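Inositol 2-dehydrogenase (Sinorhizobium meliloti, PDB 4HKT) catalyses the NAD-dependent oxidation of myo-inositol to scyllo-inosose (2-keto-myo-inositol), the first step of myo-inositol breakdown to acetyl-CoA. Local coordinates at residues B[57-62]-B[84-89]; B[116-121]-B[285-290]; B[191-196]-B[212-217]. All coordinates share one frame; numbering follows the deposited sequence.

Contact 1: residues B[57-62]-B[84-89]; sequences AIEAAA and ARAGKA. With EDO (1,2-ethanediol), chain T.
Lys88 reaches across to Glu59 and Ala61 in the NAD-binding Rossmann domain, where the C-terminal ends of helices 55-60 and 76-85 lie beside each other. Its CB is directed at segment 57-62, and the side chain turns once, at chi2 (70°), before running nearly straight to the ammonium. NZ then donates two hydrogen bonds, to Glu59 O at 2.8 Å and to Ala61 O at 2.7 Å. Neither is an in-plane approach: the nitrogen stands 52° out of the carbonyl plane at Glu59 and is tilted 34° from that plane at Ala61. Just behind it, Lys88 CE passes 3.4 Å from Ile58 O, so three main-chain oxygens of the last helical turn and the residue that leaves it face the end of one side chain. A positive charge at a helix C-terminus probably gains from the partial negative charge there. Phe83 and Ile64 also border the Lys88 side chain, which is buried.

Beside this grip, the Ala86 methyl sits against both the carbonyl oxygen and the stem of Glu59, with Ala86 CB 3.8 Å from Glu59 O and 4.1 Å from Glu59 CG. The carboxylate leads onward to a salt bridge with Arg82 through OE1. Arg85 extends away from segment 57-62, and the position of the 1,2-ethanediol beside it is doubtful. Helix 76-85 ends in a Schellman motif whose positive-phi residue is Gly87, with Gly87 N bonded to Ala84 O at 3.1 Å.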
loop_
_atom_site.group_PDB
_atom_site.type_symbol
_atom_site.label_atom_id
_atom_site.label_comp_id
_atom_site.label_asym_id
_atom_site.label_seq_id
_atom_site.Cartn_x
_atom_site.Cartn_y
_atom_site.Cartn_z
ATOM N N ALA B 57 8.101 47.550 -20.602
ATOM C CA ALA B 57 9.482 47.349 -21.024
ATOM C C ALA B 57 9.642 45.928 -21.558
ATOM O O ALA B 57 10.203 45.703 -22.626
ATOM C CB ALA B 57 10.435 47.598 -19.862
ATOM N N ILE B 58 9.115 44.969 -20.814
ATOM C CA ILE B 58 9.143 43.575 -21.267
ATOM C C ILE B 58 8.412 43.432 -22.600
ATOM O O ILE B 58 8.926 42.797 -23.513
ATOM C CB ILE B 58 8.631 42.615 -20.168
ATOM C CG1 ILE B 58 9.622 42.596 -19.002
ATOM C CG2 ILE B 58 8.451 41.201 -20.712
ATOM C CD1 ILE B 58 9.037 42.135 -17.673
ATOM N N GLU B 59 7.244 44.062 -22.740
ATOM C CA GLU B 59 6.543 44.109 -24.041
ATOM C C GLU B 59 7.424 44.613 -25.205
ATOM O O GLU B 59 7.461 43.999 -26.289
ATOM C CB GLU B 59 5.299 44.980 -23.914
ATOM C CG GLU B 59 4.317 44.979 -25.089
ATOM C CD GLU B 59 3.138 45.904 -24.833
ATOM O OE1 GLU B 59 3.289 46.838 -24.009
ATOM O OE2 GLU B 59 2.064 45.730 -25.441
ATOM N N ALA B 60 8.116 45.735 -24.996
ATOM C CA ALA B 60 8.923 46.348 -26.078
ATOM C C ALA B 60 10.281 45.677 -26.277
ATOM O O ALA B 60 10.878 45.828 -27.337
ATOM C CB ALA B 60 9.122 47.840 -25.815
ATOM N N ALA B 61 10.745 44.910 -25.288
ATOM C CA ALA B 61 12.108 44.341 -25.309
ATOM C C ALA B 61 12.420 43.379 -26.434
ATOM O O ALA B 61 11.751 42.365 -26.618
ATOM C CB ALA B 61 12.431 43.681 -23.979
ATOM N N ALA B 62 13.491 43.679 -27.158
ATOM C CA ALA B 62 14.054 42.776 -28.157
ATOM C C ALA B 62 14.701 41.538 -27.527
ATOM O O ALA B 62 14.779 40.485 -28.152
ATOM C CB ALA B 62 15.085 43.524 -29.004
ATOM N N ALA B 84 0.944 38.738 -27.648
ATOM C CA ALA B 84 0.694 38.139 -28.931
ATOM C C ALA B 84 1.043 39.137 -30.039
ATOM O O ALA B 84 1.794 38.814 -30.993
ATOM C CB ALA B 84 -0.761 37.729 -29.089
ATOM N N ARG B 85 0.467 40.333 -29.934
ATOM C CA ARG B 85 0.777 41.384 -30.906
ATOM C C ARG B 85 2.238 41.802 -30.909
ATOM O O ARG B 85 2.763 42.179 -31.957
ATOM C CB ARG B 85 -0.107 42.595 -30.672
ATOM C CG ARG B 85 -1.497 42.353 -31.178
ATOM C CD ARG B 85 -2.417 43.475 -30.751
ATOM N NE ARG B 85 -3.684 43.344 -31.410
ATOM C CZ ARG B 85 -4.852 43.268 -30.799
ATOM N NH1 ARG B 85 -4.946 43.362 -29.485
ATOM N NH2 ARG B 85 -5.929 43.101 -31.534
ATOM N N ALA B 86 2.903 41.722 -29.772
ATOM C CA ALA B 86 4.322 42.035 -29.713
ATOM C C ALA B 86 5.255 40.914 -30.193
ATOM O O ALA B 86 6.476 41.099 -30.210
ATOM C CB ALA B 86 4.712 42.441 -28.314
ATOM N N GLY B 87 4.694 39.758 -30.540
ATOM C CA GLY B 87 5.474 38.631 -31.049
ATOM C C GLY B 87 6.149 37.771 -29.996
ATOM O O GLY B 87 7.034 37.012 -30.328
ATOM N N LYS B 88 5.765 37.875 -28.729
ATOM C CA LYS B 88 6.328 36.996 -27.705
ATOM C C LYS B 88 5.528 35.697 -27.699
ATOM O O LYS B 88 4.338 35.715 -28.025
ATOM C CB LYS B 88 6.269 37.630 -26.316
ATOM C CG LYS B 88 7.462 38.498 -25.925
ATOM C CD LYS B 88 7.556 39.797 -26.694
ATOM C CE LYS B 88 8.663 40.658 -26.099
ATOM N NZ LYS B 88 9.092 41.778 -26.976
ATOM N N ALA B 89 6.182 34.573 -27.374
ATOM C CA ALA B 89 5.447 33.348 -27.021
ATOM C C ALA B 89 4.909 33.570 -25.609
ATOM O O ALA B 89 5.535 34.239 -24.796
ATOM C CB ALA B 89 6.363 32.119 -27.071
HETATM C C1 EDO T . -2.095 44.816 -28.127
HETATM O O1 EDO T . -3.293 44.529 -27.425
HETATM C C2 EDO T . -1.280 45.850 -27.401
HETATM O O2 EDO T . -0.729 46.687 -28.369
#

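Contact 2: residues B[116-121]-B[285-290]; sequences KLMVGF and ANEIES. With EDO (1,2-ethanediol), chain V.
The outermost strand of the parallel Rossmann sheet within the chain, 117-120, packs here against helix 281-297, with Met118 and Gly120 meeting Glu287 and Ser290. The short axes of strand 117-120 and helix 285-290 run almost antiparallel (169°) and approach to 10.5 Å, a layer separation that side chains must fill. Met118, present as selenomethionine, and Glu287 supply much of the filling, from the two sides. The Met118 chain extends from the strand toward the helix and bends only at the last torsion (chi3 -73°), which brings the methyl round to Ser290. SE rests 3.9 Å from Glu287 O, and CE lies 3.7 Å from Ser290 OG. Phe91 and Ile301 also border this side chain.

Glu287 comes back the other way. With CG anti to the backbone N (chi1 173°) and the chain extended beyond it, Glu287 brings OE2 to 3.9 Å from Gly120 CA. Gly120 is the centre of an inverse gamma turn, closed by Phe121 N to Val119 O at 3.0 Å. His18, Asn122 and Phe125 line the surroundings of Glu287.

On the preceding residue, Asn286 ND2 bonds to Phe125 O, while Asn286 O takes both the helical bond from Ser290 N (2.7 Å) and one from O1 of a 1,2-ethanediol (2.8 Å). With an alanine here, Phe125 O would probably lose its amide donor, and the loop that packs on Glu287 and Ser290 would be less firmly fixed to the helix.

A thioether-type side chain thus packs against Glu287 O and Ser290 OG, and a carboxylate lies near Gly120. Neither a hydrogen bond nor a salt bridge links the two segments, which implies that the joint rests on shape and packing.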
loop_
_atom_site.group_PDB
_atom_site.type_symbol
_atom_site.label_atom_id
_atom_site.label_comp_id
_atom_site.label_asym_id
_atom_site.label_seq_id
_atom_site.Cartn_x
_atom_site.Cartn_y
_atom_site.Cartn_z
ATOM N N LYS B 116 1.928 31.826 -30.090
ATOM C CA LYS B 116 2.013 30.594 -29.342
ATOM C C LYS B 116 1.526 30.890 -27.931
ATOM O O LYS B 116 2.029 31.797 -27.286
ATOM C CB LYS B 116 3.470 30.125 -29.280
ATOM C CG LYS B 116 4.073 29.766 -30.638
ATOM C CD LYS B 116 5.499 29.246 -30.441
ATOM C CE LYS B 116 6.155 28.863 -31.760
ATOM N NZ LYS B 116 6.273 30.052 -32.668
ATOM N N LEU B 117 0.506 30.154 -27.496
ATOM C CA LEU B 117 -0.071 30.300 -26.158
ATOM C C LEU B 117 -0.290 28.914 -25.556
ATOM O O LEU B 117 -1.000 28.086 -26.124
ATOM C CB LEU B 117 -1.431 31.049 -26.242
ATOM C CG LEU B 117 -2.347 31.012 -25.006
ATOM C CD1 LEU B 117 -1.696 31.824 -23.922
ATOM C CD2 LEU B 117 -3.758 31.549 -25.256
HETATM N N MSE B 118 0.293 28.702 -24.401
HETATM C CA MSE B 118 0.008 27.555 -23.585
HETATM C C MSE B 118 -0.620 28.094 -22.341
HETATM O O MSE B 118 -0.174 29.119 -21.800
HETATM C CB MSE B 118 1.321 26.870 -23.203
HETATM C CG MSE B 118 1.067 25.664 -22.324
HETATM SE SE MSE B 118 2.766 24.728 -21.932
HETATM C CE MSE B 118 3.057 23.926 -23.675
ATOM N N VAL B 119 -1.648 27.395 -21.842
ATOM C CA VAL B 119 -2.293 27.808 -20.615
ATOM C C VAL B 119 -1.815 26.903 -19.509
ATOM O O VAL B 119 -1.420 25.781 -19.748
ATOM C CB VAL B 119 -3.860 27.806 -20.733
ATOM C CG1 VAL B 119 -4.320 28.698 -21.872
ATOM C CG2 VAL B 119 -4.417 26.413 -20.927
ATOM N N GLY B 120 -1.887 27.363 -18.288
ATOM C CA GLY B 120 -1.315 26.636 -17.185
ATOM C C GLY B 120 -2.191 25.534 -16.587
ATOM O O GLY B 120 -2.717 25.685 -15.487
ATOM N N PHE B 121 -2.377 24.430 -17.301
ATOM C CA PHE B 121 -3.012 23.281 -16.656
ATOM C C PHE B 121 -1.862 22.321 -16.389
ATOM O O PHE B 121 -1.634 21.385 -17.135
ATOM C CB PHE B 121 -4.079 22.656 -17.523
ATOM C CG PHE B 121 -5.343 23.479 -17.638
ATOM C CD1 PHE B 121 -5.996 23.912 -16.525
ATOM C CD2 PHE B 121 -5.930 23.689 -18.860
ATOM C CE1 PHE B 121 -7.168 24.634 -16.630
ATOM C CE2 PHE B 121 -7.110 24.385 -18.986
ATOM C CZ PHE B 121 -7.728 24.879 -17.866
ATOM N N ALA B 285 8.407 21.806 -14.117
ATOM C CA ALA B 285 9.586 21.630 -14.972
ATOM C C ALA B 285 9.199 21.117 -16.353
ATOM O O ALA B 285 9.675 21.642 -17.373
ATOM C CB ALA B 285 10.612 20.700 -14.322
ATOM N N ASN B 286 8.324 20.109 -16.392
ATOM C CA ASN B 286 7.967 19.465 -17.627
ATOM C C ASN B 286 7.191 20.420 -18.529
ATOM O O ASN B 286 7.294 20.388 -19.772
ATOM C CB ASN B 286 7.095 18.222 -17.342
ATOM C CG ASN B 286 7.887 17.054 -16.791
ATOM O OD1 ASN B 286 9.118 17.019 -16.866
ATOM N ND2 ASN B 286 7.171 16.064 -16.240
ATOM N N GLU B 287 6.365 21.232 -17.886
ATOM C CA GLU B 287 5.521 22.208 -18.554
ATOM C C GLU B 287 6.356 23.266 -19.294
ATOM O O GLU B 287 6.133 23.521 -20.471
ATOM C CB GLU B 287 4.666 22.862 -17.471
ATOM C CG GLU B 287 3.800 24.028 -17.844
ATOM C CD GLU B 287 3.030 24.515 -16.621
ATOM O OE1 GLU B 287 3.655 25.016 -15.680
ATOM O OE2 GLU B 287 1.807 24.360 -16.573
ATOM N N ILE B 288 7.329 23.839 -18.599
ATOM C CA ILE B 288 8.264 24.791 -19.212
ATOM C C ILE B 288 9.010 24.078 -20.334
ATOM O O ILE B 288 9.122 24.608 -21.457
ATOM C CB ILE B 288 9.229 25.420 -18.196
ATOM C CG1 ILE B 288 8.471 26.265 -17.159
ATOM C CG2 ILE B 288 10.274 26.301 -18.887
ATOM C CD1 ILE B 288 7.637 27.413 -17.705
ATOM N N GLU B 289 9.433 22.846 -20.073
ATOM C CA GLU B 289 10.106 22.056 -21.107
ATOM C C GLU B 289 9.246 21.902 -22.340
ATOM O O GLU B 289 9.707 22.124 -23.453
ATOM C CB GLU B 289 10.529 20.693 -20.562
ATOM C CG GLU B 289 11.283 19.810 -21.540
ATOM C CD GLU B 289 11.548 18.421 -20.953
ATOM O OE1 GLU B 289 11.865 18.306 -19.747
ATOM O OE2 GLU B 289 11.401 17.435 -21.696
ATOM N N SER B 290 7.989 21.527 -22.159
ATOM C CA SER B 290 7.057 21.407 -23.288
ATOM C C SER B 290 6.828 22.767 -23.998
ATOM O O SER B 290 6.682 22.841 -25.219
ATOM C CB SER B 290 5.739 20.836 -22.799
ATOM O OG SER B 290 4.859 20.714 -23.860
HETATM C C1 EDO V . 8.143 17.491 -20.834
HETATM O O1 EDO V . 8.325 18.621 -21.660
HETATM C C2 EDO V . 6.709 17.044 -21.008
HETATM O O2 EDO V . 6.415 15.980 -20.114
#

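Contact 3: residues B[191-196]-B[212-217]; sequences VTATAA and VSVILQ
Thr192 and Ile215 form a hydrogen-bonded antiparallel pair, with Ile215 N to Thr192 O at 2.8 Å and Thr192 N to Ile215 O at 2.9 Å. Thr194 and Ser213 repeat the pattern two residues on: Thr194 N to Ser213 O measures 2.9 Å and Ser213 N to Thr194 O 3.1 Å. All four N-H...O angles reach at least 166°, straight bonds in the mixed sheet of the C-terminal domain, although Ser213 N, in the longest bond, approaches tilted 30° from the carbonyl plane. CA atoms of the non-hydrogen-bonded pairs approach neighbouring carbonyl oxygens, as Ala193 CA does Ser213 O (3.2 Å).

On one face Val191 runs alongside Leu216, CG2 to CD2 3.6 Å. Its CG1, anti to the backbone N (chi1 -180°), meets Val214 CG1 at 3.7 Å, and Ala195 CB touches Val212 CG1 at 3.6 Å. Helices 168-184 and 305-324 pack here.

The face of Thr192, Thr194, Ser213 and Ile215 meets a second subunit: Thr194 OG1 and Ser213 OG both hydrogen-bond Gln223 OE1 of that subunit. The chemistry is thus mainly aliphatic toward the chain's own helices, though Thr192 touches Ser321, and mixed hydroxyl and methyl at the subunit interface.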
loop_
_atom_site.group_PDB
_atom_site.type_symbol
_atom_site.label_atom_id
_atom_site.label_comp_id
_atom_site.label_asym_id
_atom_site.label_seq_id
_atom_site.Cartn_x
_atom_site.Cartn_y
_atom_site.Cartn_z
ATOM N N VAL B 191 -23.185 18.403 -18.348
ATOM C CA VAL B 191 -22.683 18.618 -16.992
ATOM C C VAL B 191 -23.832 18.626 -15.996
ATOM O O VAL B 191 -24.820 19.296 -16.214
ATOM C CB VAL B 191 -21.964 19.949 -16.902
ATOM C CG1 VAL B 191 -21.436 20.170 -15.488
ATOM C CG2 VAL B 191 -20.821 19.963 -17.884
ATOM N N THR B 192 -23.708 17.868 -14.926
ATOM C CA THR B 192 -24.650 18.004 -13.841
ATOM C C THR B 192 -23.865 18.083 -12.537
ATOM O O THR B 192 -22.827 17.404 -12.357
ATOM C CB THR B 192 -25.743 16.899 -13.891
ATOM O OG1 THR B 192 -26.860 17.291 -13.061
ATOM C CG2 THR B 192 -25.191 15.592 -13.466
ATOM N N ALA B 193 -24.314 18.961 -11.653
ATOM C CA ALA B 193 -23.511 19.314 -10.486
ATOM C C ALA B 193 -24.344 19.628 -9.269
ATOM O O ALA B 193 -25.510 20.014 -9.373
ATOM C CB ALA B 193 -22.671 20.529 -10.788
ATOM N N THR B 194 -23.738 19.410 -8.115
ATOM C CA THR B 194 -24.342 19.814 -6.854
ATOM C C THR B 194 -23.302 20.594 -6.082
ATOM O O THR B 194 -22.104 20.438 -6.304
ATOM C CB THR B 194 -24.776 18.613 -6.021
ATOM O OG1 THR B 194 -23.657 17.757 -5.826
ATOM C CG2 THR B 194 -25.918 17.838 -6.721
ATOM N N ALA B 195 -23.762 21.380 -5.119
ATOM C CA ALA B 195 -22.856 22.229 -4.334
ATOM C C ALA B 195 -23.449 22.566 -2.969
ATOM O O ALA B 195 -24.662 22.518 -2.769
ATOM C CB ALA B 195 -22.571 23.522 -5.080
ATOM N N ALA B 196 -22.569 22.895 -2.044
ATOM C CA ALA B 196 -22.969 23.350 -0.735
ATOM C C ALA B 196 -21.796 24.139 -0.077
ATOM O O ALA B 196 -20.647 24.146 -0.558
ATOM C CB ALA B 196 -23.329 22.168 0.145
ATOM N N VAL B 212 -18.319 20.444 -3.679
ATOM C CA VAL B 212 -19.058 20.281 -4.928
ATOM C C VAL B 212 -18.787 18.902 -5.518
ATOM O O VAL B 212 -17.708 18.318 -5.328
ATOM C CB VAL B 212 -18.741 21.375 -5.983
ATOM C CG1 VAL B 212 -19.047 22.759 -5.458
ATOM C CG2 VAL B 212 -17.295 21.353 -6.427
ATOM N N SER B 213 -19.762 18.428 -6.273
ATOM C CA SER B 213 -19.729 17.142 -6.932
ATOM C C SER B 213 -20.255 17.382 -8.354
ATOM O O SER B 213 -21.236 18.113 -8.552
ATOM C CB SER B 213 -20.642 16.166 -6.239
ATOM O OG SER B 213 -20.357 15.995 -4.879
ATOM N N VAL B 214 -19.581 16.798 -9.346
ATOM C CA VAL B 214 -19.958 17.000 -10.756
ATOM C C VAL B 214 -19.928 15.669 -11.511
ATOM O O VAL B 214 -19.108 14.854 -11.230
ATOM C CB VAL B 214 -19.021 17.970 -11.460
ATOM C CG1 VAL B 214 -19.559 18.297 -12.845
ATOM C CG2 VAL B 214 -18.868 19.267 -10.690
ATOM N N ILE B 215 -20.873 15.453 -12.408
ATOM C CA ILE B 215 -20.823 14.374 -13.373
ATOM C C ILE B 215 -20.833 14.970 -14.782
ATOM O O ILE B 215 -21.736 15.750 -15.131
ATOM C CB ILE B 215 -22.023 13.411 -13.291
ATOM C CG1 ILE B 215 -22.228 12.858 -11.902
ATOM C CG2 ILE B 215 -21.820 12.267 -14.292
ATOM C CD1 ILE B 215 -23.633 12.263 -11.714
ATOM N N LEU B 216 -19.822 14.587 -15.563
ATOM C CA LEU B 216 -19.698 14.897 -16.961
ATOM C C LEU B 216 -19.984 13.644 -17.787
ATOM O O LEU B 216 -19.609 12.549 -17.372
ATOM C CB LEU B 216 -18.256 15.323 -17.275
ATOM C CG LEU B 216 -17.608 16.382 -16.400
ATOM C CD1 LEU B 216 -16.209 16.698 -16.930
ATOM C CD2 LEU B 216 -18.488 17.584 -16.433
ATOM N N GLN B 217 -20.630 13.815 -18.941
ATOM C CA GLN B 217 -20.878 12.674 -19.813
ATOM C C GLN B 217 -20.621 13.080 -21.244
ATOM O O GLN B 217 -20.932 14.210 -21.656
ATOM C CB GLN B 217 -22.287 12.109 -19.600
ATOM C CG GLN B 217 -22.665 10.945 -20.516
ATOM C CD GLN B 217 -23.854 10.179 -20.029
ATOM O OE1 GLN B 217 -24.915 10.756 -19.756
ATOM N NE2 GLN B 217 -23.706 8.879 -19.907
#

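Overall arrangement
From the N terminus, contact 1 comes first: it closes a loop of 21 residues holding strand 66-69 and most of helix 76-85, within the Rossmann domain. Strand 89-93 then leads on toward strand 117-120, and Ala89 CB touches Lys116 CB at 4.2 Å, joining contact 1 to contact 2. Contact 2 spans the longest interval, 163 residues, and brings late helix 281-297 back onto the Rossmann sheet. Contact 3 falls wholly within that interval, pairing neighbouring strands across a 15-residue connection in the C-terminal sheet; none of the loops cross. Its centre is about 28 Å from that of contact 2 and 40 Å from that of contact 1.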